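Pertussis toxin-like subunit ArtA (Escherichia coli, PDB 4Z9D) is the ADP-ribosyltransferase subunit of a pertussis-like AB5 toxin, binds NAD and probably transfers its ADP-ribose to trimeric G proteins. Local coordinates at residues S48-T60 with R114-P126. The protein carries 2 engineered substitutions. Sequence-based numbering, arbitrary orientation. Where two conformers were deposited one is given.
Sequences SAFIATTTSLIET and REDNDIVAVEHIP. Engineered in segment 114-126: Asp116 (natural residue Gln), Asp118 (natural residue Glu). With NAD (nicotinamide-adenine-dinucleotide), chain F.
Thr53 and Ile119 form a hydrogen-bonded pair where strand 50-54 runs antiparallel to 118-122, the middle strand of a three-stranded sheet, and the two strands line the NAD pocket of this pertussis-toxin-like ADP-ribosyltransferase fold. Ile119 O takes the backbone N-H of Thr53 and also its OG1, which chi1 (71°) swings over the carbonyl plane at 2.8 Å. On the neighbouring pairs, Ala52 CB sits 3.6 Å from NAD C2N, and the engineered Asp118, which is Glu in the natural protein, brings OD1 to 3.7 Å from NAD C6N. Water 1 lies between Thr53 O (2.8 Å) and Asp118 OD1 (3.0 Å), beside the nicotinamide. At the other end, Phe50 CD1 touches Val120 CG2 and Val122 CG1, the latter at the ring edge, and Ile51 CD1 reaches the backbone turn at Glu123 and His124.

Asn117 closes the end where helix 57-68 begins. Its CB packs against Thr55 OG1 at 3.3 Å and against Thr54 OG1; its CG faces Thr55 OG1 and Glu59 OE2; OD1 approaches Thr55 OG1 without a bond. Both oxygens of Glu59 are bound, over the same face of the carboxylate: Thr54 OG1 donates to OE1 at 2.6 Å and Asn117 ND2 to OE2. The hydrogen bond from Asn117 ND2 to Glu59 OE2 is nearly straight (173°) at 3.0 Å, within the amide plane but well above that of the carboxylate.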
loop_
_atom_site.group_PDB
_atom_site.type_symbol
_atom_site.label_atom_id
_atom_site.label_comp_id
_atom_site.label_asym_id
_atom_site.label_seq_id
_atom_site.Cartn_x
_atom_site.Cartn_y
_atom_site.Cartn_z
ATOM N N SER A 48 10.671 0.875 -7.251
ATOM C CA SER A 48 9.680 -0.196 -7.102
ATOM C C SER A 48 8.562 -0.127 -8.142
ATOM O O SER A 48 8.058 0.956 -8.461
ATOM C CB SER A 48 9.067 -0.160 -5.707
ATOM O OG SER A 48 8.075 -1.168 -5.592
ATOM N N ALA A 49 8.178 -1.290 -8.663
ATOM C CA ALA A 49 7.071 -1.377 -9.604
ATOM C C ALA A 49 5.738 -1.292 -8.889
ATOM O O ALA A 49 4.694 -1.134 -9.516
ATOM C CB ALA A 49 7.140 -2.665 -10.387
ATOM N N PHE A 50 5.778 -1.434 -7.580
ATOM C CA PHE A 50 4.567 -1.696 -6.822
ATOM C C PHE A 50 4.152 -0.518 -5.938
ATOM O O PHE A 50 4.995 0.243 -5.450
ATOM C CB PHE A 50 4.763 -2.947 -5.956
ATOM C CG PHE A 50 5.279 -4.143 -6.711
ATOM C CD1 PHE A 50 4.453 -4.834 -7.587
ATOM C CD2 PHE A 50 6.590 -4.580 -6.547
ATOM C CE1 PHE A 50 4.917 -5.946 -8.284
ATOM C CE2 PHE A 50 7.069 -5.694 -7.235
ATOM C CZ PHE A 50 6.225 -6.380 -8.116
ATOM N N ILE A 51 2.847 -0.407 -5.707
ATOM C CA ILE A 51 2.289 0.582 -4.776
ATOM C C ILE A 51 1.683 -0.182 -3.606
ATOM O O ILE A 51 0.758 -0.963 -3.789
ATOM C CB ILE A 51 1.218 1.456 -5.448
ATOM C CG1 ILE A 51 1.791 2.149 -6.694
ATOM C CG2 ILE A 51 0.640 2.472 -4.465
ATOM C CD1 ILE A 51 0.725 2.639 -7.679
ATOM N N ALA A 52 2.221 0.020 -2.408
ATOM C CA ALA A 52 1.824 -0.774 -1.248
ATOM C C ALA A 52 0.471 -0.351 -0.699
ATOM O O ALA A 52 0.179 0.840 -0.584
ATOM C CB ALA A 52 2.871 -0.663 -0.153
ATOM N N THR A 53 -0.348 -1.335 -0.338
ATOM C CA THR A 53 -1.622 -1.092 0.351
ATOM C C THR A 53 -1.824 -2.176 1.405
ATOM O O THR A 53 -1.061 -3.142 1.452
ATOM C CB THR A 53 -2.839 -1.105 -0.613
ATOM O OG1 THR A 53 -3.085 -2.449 -1.054
ATOM C CG2 THR A 53 -2.616 -0.216 -1.832
ATOM N N THR A 54 -2.836 -2.021 2.259
ATOM C CA THR A 54 -3.145 -3.063 3.231
ATOM C C THR A 54 -4.652 -3.155 3.400
ATOM O O THR A 54 -5.358 -2.152 3.268
ATOM C CB THR A 54 -2.500 -2.784 4.621
ATOM O OG1 THR A 54 -2.915 -3.783 5.571
ATOM C CG2 THR A 54 -2.934 -1.414 5.141
ATOM N N THR A 55 -5.148 -4.352 3.692
ATOM C CA THR A 55 -6.578 -4.521 3.944
ATOM C C THR A 55 -6.955 -4.082 5.353
ATOM O O THR A 55 -8.139 -3.924 5.666
ATOM C CB THR A 55 -7.027 -5.974 3.772
ATOM O OG1 THR A 55 -6.268 -6.818 4.646
ATOM C CG2 THR A 55 -6.854 -6.427 2.321
ATOM N N SER A 56 -5.946 -3.912 6.203
ATOM C CA SER A 56 -6.153 -3.718 7.638
ATOM C C SER A 56 -6.088 -2.263 8.119
ATOM O O SER A 56 -5.036 -1.623 8.075
ATOM C CB SER A 56 -5.127 -4.560 8.403
ATOM O OG SER A 56 -5.102 -4.243 9.785
ATOM N N LEU A 57 -7.224 -1.757 8.591
ATOM C CA LEU A 57 -7.316 -0.428 9.172
ATOM C C LEU A 57 -6.384 -0.309 10.372
ATOM O O LEU A 57 -5.686 0.696 10.551
ATOM C CB LEU A 57 -8.757 -0.150 9.609
ATOM C CG LEU A 57 -8.994 1.148 10.379
ATOM C CD1 LEU A 57 -8.749 2.350 9.475
ATOM C CD2 LEU A 57 -10.395 1.198 10.982
ATOM N N ILE A 58 -6.338 -1.376 11.156
ATOM C CA ILE A 58 -5.498 -1.408 12.344
ATOM C C ILE A 58 -4.045 -1.221 11.953
ATOM O O ILE A 58 -3.316 -0.454 12.592
ATOM C CB ILE A 58 -5.679 -2.726 13.119
ATOM C CG1 ILE A 58 -7.015 -2.692 13.857
ATOM C CG2 ILE A 58 -4.519 -2.939 14.093
ATOM C CD1 ILE A 58 -7.528 -4.047 14.284
ATOM N N GLU A 59 -3.627 -1.914 10.893
ATOM C CA GLU A 59 -2.270 -1.773 10.373
ATOM C C GLU A 59 -1.942 -0.361 9.910
ATOM O O GLU A 59 -0.798 0.067 10.042
ATOM C CB GLU A 59 -2.008 -2.751 9.218
ATOM C CG GLU A 59 -1.778 -4.195 9.675
ATOM C CD GLU A 59 -1.385 -5.135 8.537
ATOM O OE1 GLU A 59 -1.303 -4.666 7.379
ATOM O OE2 GLU A 59 -1.153 -6.340 8.811
ATOM N N THR A 60 -2.909 0.361 9.343
ATOM C CA THR A 60 -2.615 1.718 8.860
ATOM C C THR A 60 -2.156 2.661 9.978
ATOM O O THR A 60 -1.265 3.488 9.760
ATOM C CB THR A 60 -3.812 2.372 8.153
ATOM O OG1 THR A 60 -4.884 2.584 9.085
ATOM C CG2 THR A 60 -4.278 1.497 7.007
ATOM N N ARG A 114 2.860 -12.556 8.181
ATOM C CA ARG A 114 2.020 -13.571 8.810
ATOM C C ARG A 114 0.518 -13.318 8.743
ATOM O O ARG A 114 -0.266 -14.265 8.609
ATOM C CB ARG A 114 2.426 -13.720 10.274
ATOM C CG ARG A 114 2.578 -15.149 10.742
ATOM C CD ARG A 114 2.837 -15.148 12.242
ATOM N NE ARG A 114 1.814 -14.361 12.916
ATOM C CZ ARG A 114 0.821 -14.881 13.627
ATOM N NH1 ARG A 114 0.735 -16.195 13.792
ATOM N NH2 ARG A 114 -0.069 -14.082 14.189
ATOM N N GLU A 115 0.108 -12.058 8.827
ATOM C CA GLU A 115 -1.317 -11.760 8.927
ATOM C C GLU A 115 -1.967 -11.616 7.553
ATOM O O GLU A 115 -3.180 -11.456 7.453
ATOM C CB GLU A 115 -1.517 -10.497 9.763
ATOM C CG GLU A 115 -1.658 -10.782 11.248
ATOM C CD GLU A 115 -1.542 -9.525 12.079
ATOM O OE1 GLU A 115 -0.425 -8.958 12.122
ATOM O OE2 GLU A 115 -2.553 -9.103 12.685
ATOM N N ASP A 116 -1.149 -11.692 6.506
ATOM C CA ASP A 116 -1.632 -11.716 5.122
ATOM C C ASP A 116 -2.523 -10.552 4.691
ATOM O O ASP A 116 -3.442 -10.739 3.891
ATOM C CB ASP A 116 -2.401 -13.017 4.873
ATOM C CG ASP A 116 -1.534 -14.242 5.015
ATOM O OD1 ASP A 116 -0.297 -14.132 4.833
ATOM O OD2 ASP A 116 -2.093 -15.316 5.329
ATOM N N ASN A 117 -2.233 -9.349 5.164
ATOM C CA ASN A 117 -3.016 -8.181 4.757
ATOM C C ASN A 117 -2.372 -7.355 3.655
ATOM O O ASN A 117 -2.958 -6.382 3.183
ATOM C CB ASN A 117 -3.275 -7.300 5.968
ATOM C CG ASN A 117 -4.064 -8.019 7.032
ATOM O OD1 ASN A 117 -5.028 -8.721 6.728
ATOM N ND2 ASN A 117 -3.632 -7.893 8.280
ATOM N N ASP A 118 -1.172 -7.737 3.236
ATOM C CA ASP A 118 -0.482 -6.969 2.203
ATOM C C ASP A 118 -1.026 -7.226 0.813
ATOM O O ASP A 118 -1.207 -8.375 0.404
ATOM C CB ASP A 118 1.018 -7.259 2.207
ATOM C CG ASP A 118 1.692 -6.804 3.480
ATOM O OD1 ASP A 118 1.921 -5.580 3.599
ATOM O OD2 ASP A 118 2.005 -7.657 4.346
ATOM N N ILE A 119 -1.266 -6.132 0.096
ATOM C CA ILE A 119 -1.720 -6.178 -1.288
ATOM C C ILE A 119 -0.928 -5.122 -2.050
ATOM O O ILE A 119 -0.765 -4.001 -1.567
ATOM C CB ILE A 119 -3.232 -5.937 -1.408
ATOM C CG1 ILE A 119 -3.994 -7.154 -0.864
ATOM C CG2 ILE A 119 -3.622 -5.695 -2.853
ATOM C CD1 ILE A 119 -5.469 -6.992 -0.884
ATOM N N VAL A 120 -0.383 -5.468 -3.210
ATOM C CA VAL A 120 0.309 -4.454 -3.998
ATOM C C VAL A 120 -0.452 -4.164 -5.279
ATOM O O VAL A 120 -1.030 -5.067 -5.872
ATOM C CB VAL A 120 1.755 -4.866 -4.359
ATOM C CG1 VAL A 120 2.594 -5.030 -3.086
ATOM C CG2 VAL A 120 1.770 -6.156 -5.148
ATOM N N ALA A 121 -0.431 -2.902 -5.704
ATOM C CA ALA A 121 -0.952 -2.532 -7.015
ATOM C C ALA A 121 0.225 -2.355 -7.929
ATOM O O ALA A 121 1.278 -1.861 -7.519
ATOM C CB ALA A 121 -1.764 -1.266 -6.945
ATOM N N VAL A 122 0.059 -2.738 -9.182
ATOM C CA VAL A 122 1.162 -2.586 -10.114
ATOM C C VAL A 122 1.035 -1.289 -10.923
ATOM O O VAL A 122 -0.002 -1.005 -11.527
ATOM C CB VAL A 122 1.277 -3.819 -11.047
ATOM C CG1 VAL A 122 1.621 -5.061 -10.232
ATOM C CG2 VAL A 122 -0.009 -4.039 -11.853
ATOM N N GLU A 123 2.121 -0.516 -10.920
ATOM C CA GLU A 123 2.292 0.708 -11.723
ATOM C C GLU A 123 1.426 1.910 -11.306
ATOM O O GLU A 123 1.957 2.991 -11.043
ATOM C CB GLU A 123 2.062 0.430 -13.224
ATOM C CG GLU A 123 2.633 1.559 -14.099
ATOM C CD GLU A 123 2.232 1.498 -15.580
ATOM O OE1 GLU A 123 2.144 0.391 -16.160
ATOM O OE2 GLU A 123 1.987 2.580 -16.155
ATOM N N HIS A 124 0.110 1.749 -11.255
ATOM C CA HIS A 124 -0.760 2.926 -11.152
ATOM C C HIS A 124 -2.131 2.589 -10.602
ATOM O O HIS A 124 -2.796 1.700 -11.110
ATOM C CB HIS A 124 -0.915 3.586 -12.542
ATOM C CG HIS A 124 -1.852 4.754 -12.569
ATOM N ND1 HIS A 124 -1.706 5.853 -11.743
ATOM C CD2 HIS A 124 -2.957 5.000 -13.315
ATOM C CE1 HIS A 124 -2.677 6.715 -11.981
ATOM N NE2 HIS A 124 -3.452 6.224 -12.923
ATOM N N ILE A 125 -2.543 3.316 -9.574
ATOM C CA ILE A 125 -3.926 3.316 -9.106
ATOM C C ILE A 125 -4.603 4.606 -9.544
ATOM O O ILE A 125 -4.223 5.672 -9.094
ATOM C CB ILE A 125 -3.998 3.223 -7.567
ATOM C CG1 ILE A 125 -3.287 1.961 -7.070
ATOM C CG2 ILE A 125 -5.460 3.287 -7.069
ATOM C CD1 ILE A 125 -3.034 1.980 -5.545
ATOM N N PRO A 126 -5.626 4.517 -10.405
ATOM C CA PRO A 126 -6.339 5.729 -10.822
ATOM C C PRO A 126 -7.023 6.490 -9.675
ATOM O O PRO A 126 -7.461 5.889 -8.686
ATOM C CB PRO A 126 -7.386 5.194 -11.810
ATOM C CG PRO A 126 -6.868 3.851 -12.249
ATOM C CD PRO A 126 -6.131 3.306 -11.069
HETATM P PA NAD F . 6.574 4.691 -0.792
HETATM O O1A NAD F . 5.569 4.188 -1.764
HETATM O O2A NAD F . 7.956 4.982 -1.253
HETATM O O5B NAD F . 5.927 6.009 -0.083
HETATM C C5B NAD F . 6.622 6.846 0.856
HETATM C C4B NAD F . 6.440 8.308 0.398
HETATM O O4B NAD F . 7.147 8.539 -0.858
HETATM C C3B NAD F . 5.002 8.549 0.050
HETATM O O3B NAD F . 4.266 8.770 1.292
HETATM C C2B NAD F . 5.153 9.826 -0.726
HETATM O O2B NAD F . 5.624 10.824 0.163
HETATM C C1B NAD F . 6.327 9.452 -1.644
HETATM N N9A NAD F . 6.044 8.672 -2.901
HETATM C C8A NAD F . 5.689 7.409 -3.134
HETATM N N7A NAD F . 5.617 7.239 -4.457
HETATM C C5A NAD F . 5.947 8.390 -5.049
HETATM C C6A NAD F . 6.037 8.755 -6.342
HETATM N N6A NAD F . 5.752 7.823 -7.248
HETATM N N1A NAD F . 6.390 9.996 -6.714
HETATM C C2A NAD F . 6.680 10.928 -5.719
HETATM N N3A NAD F . 6.578 10.528 -4.380
HETATM C C4A NAD F . 6.217 9.270 -4.078
HETATM O O3 NAD F . 6.691 3.673 0.410
HETATM P PN NAD F . 5.405 3.028 1.167
HETATM O O1N NAD F . 4.300 2.771 0.203
HETATM O O2N NAD F . 5.156 3.786 2.413
HETATM O O5D NAD F . 6.038 1.611 1.518
HETATM C C5D NAD F . 7.259 1.483 2.257
HETATM C C4D NAD F . 7.273 0.140 2.994
HETATM O O4D NAD F . 6.003 0.106 3.732
HETATM C C3D NAD F . 7.257 -1.050 2.015
HETATM O O3D NAD F . 7.857 -2.205 2.612
HETATM C C2D NAD F . 5.761 -1.271 1.916
HETATM O O2D NAD F . 5.459 -2.595 1.421
HETATM C C1D NAD F . 5.301 -1.094 3.358
HETATM N N1N NAD F . 3.807 -0.899 3.392
HETATM C C2N NAD F . 3.250 0.396 3.247
HETATM C C3N NAD F . 1.872 0.614 3.231
HETATM C C7N NAD F . 1.331 1.907 3.102
HETATM O O7N NAD F . 0.021 2.068 3.377
HETATM N N7N NAD F . 2.145 2.912 2.768
HETATM C C4N NAD F . 1.029 -0.488 3.357
HETATM C C5N NAD F . 1.559 -1.769 3.506
HETATM C C6N NAD F . 2.932 -1.992 3.513
HETATM O O HOH W 1 1.525 -4.155 0.978
HETATM O O HOH W 2 -6.633 -9.580 3.692
HETATM O O HOH W 3 0.047 -8.458 6.661
#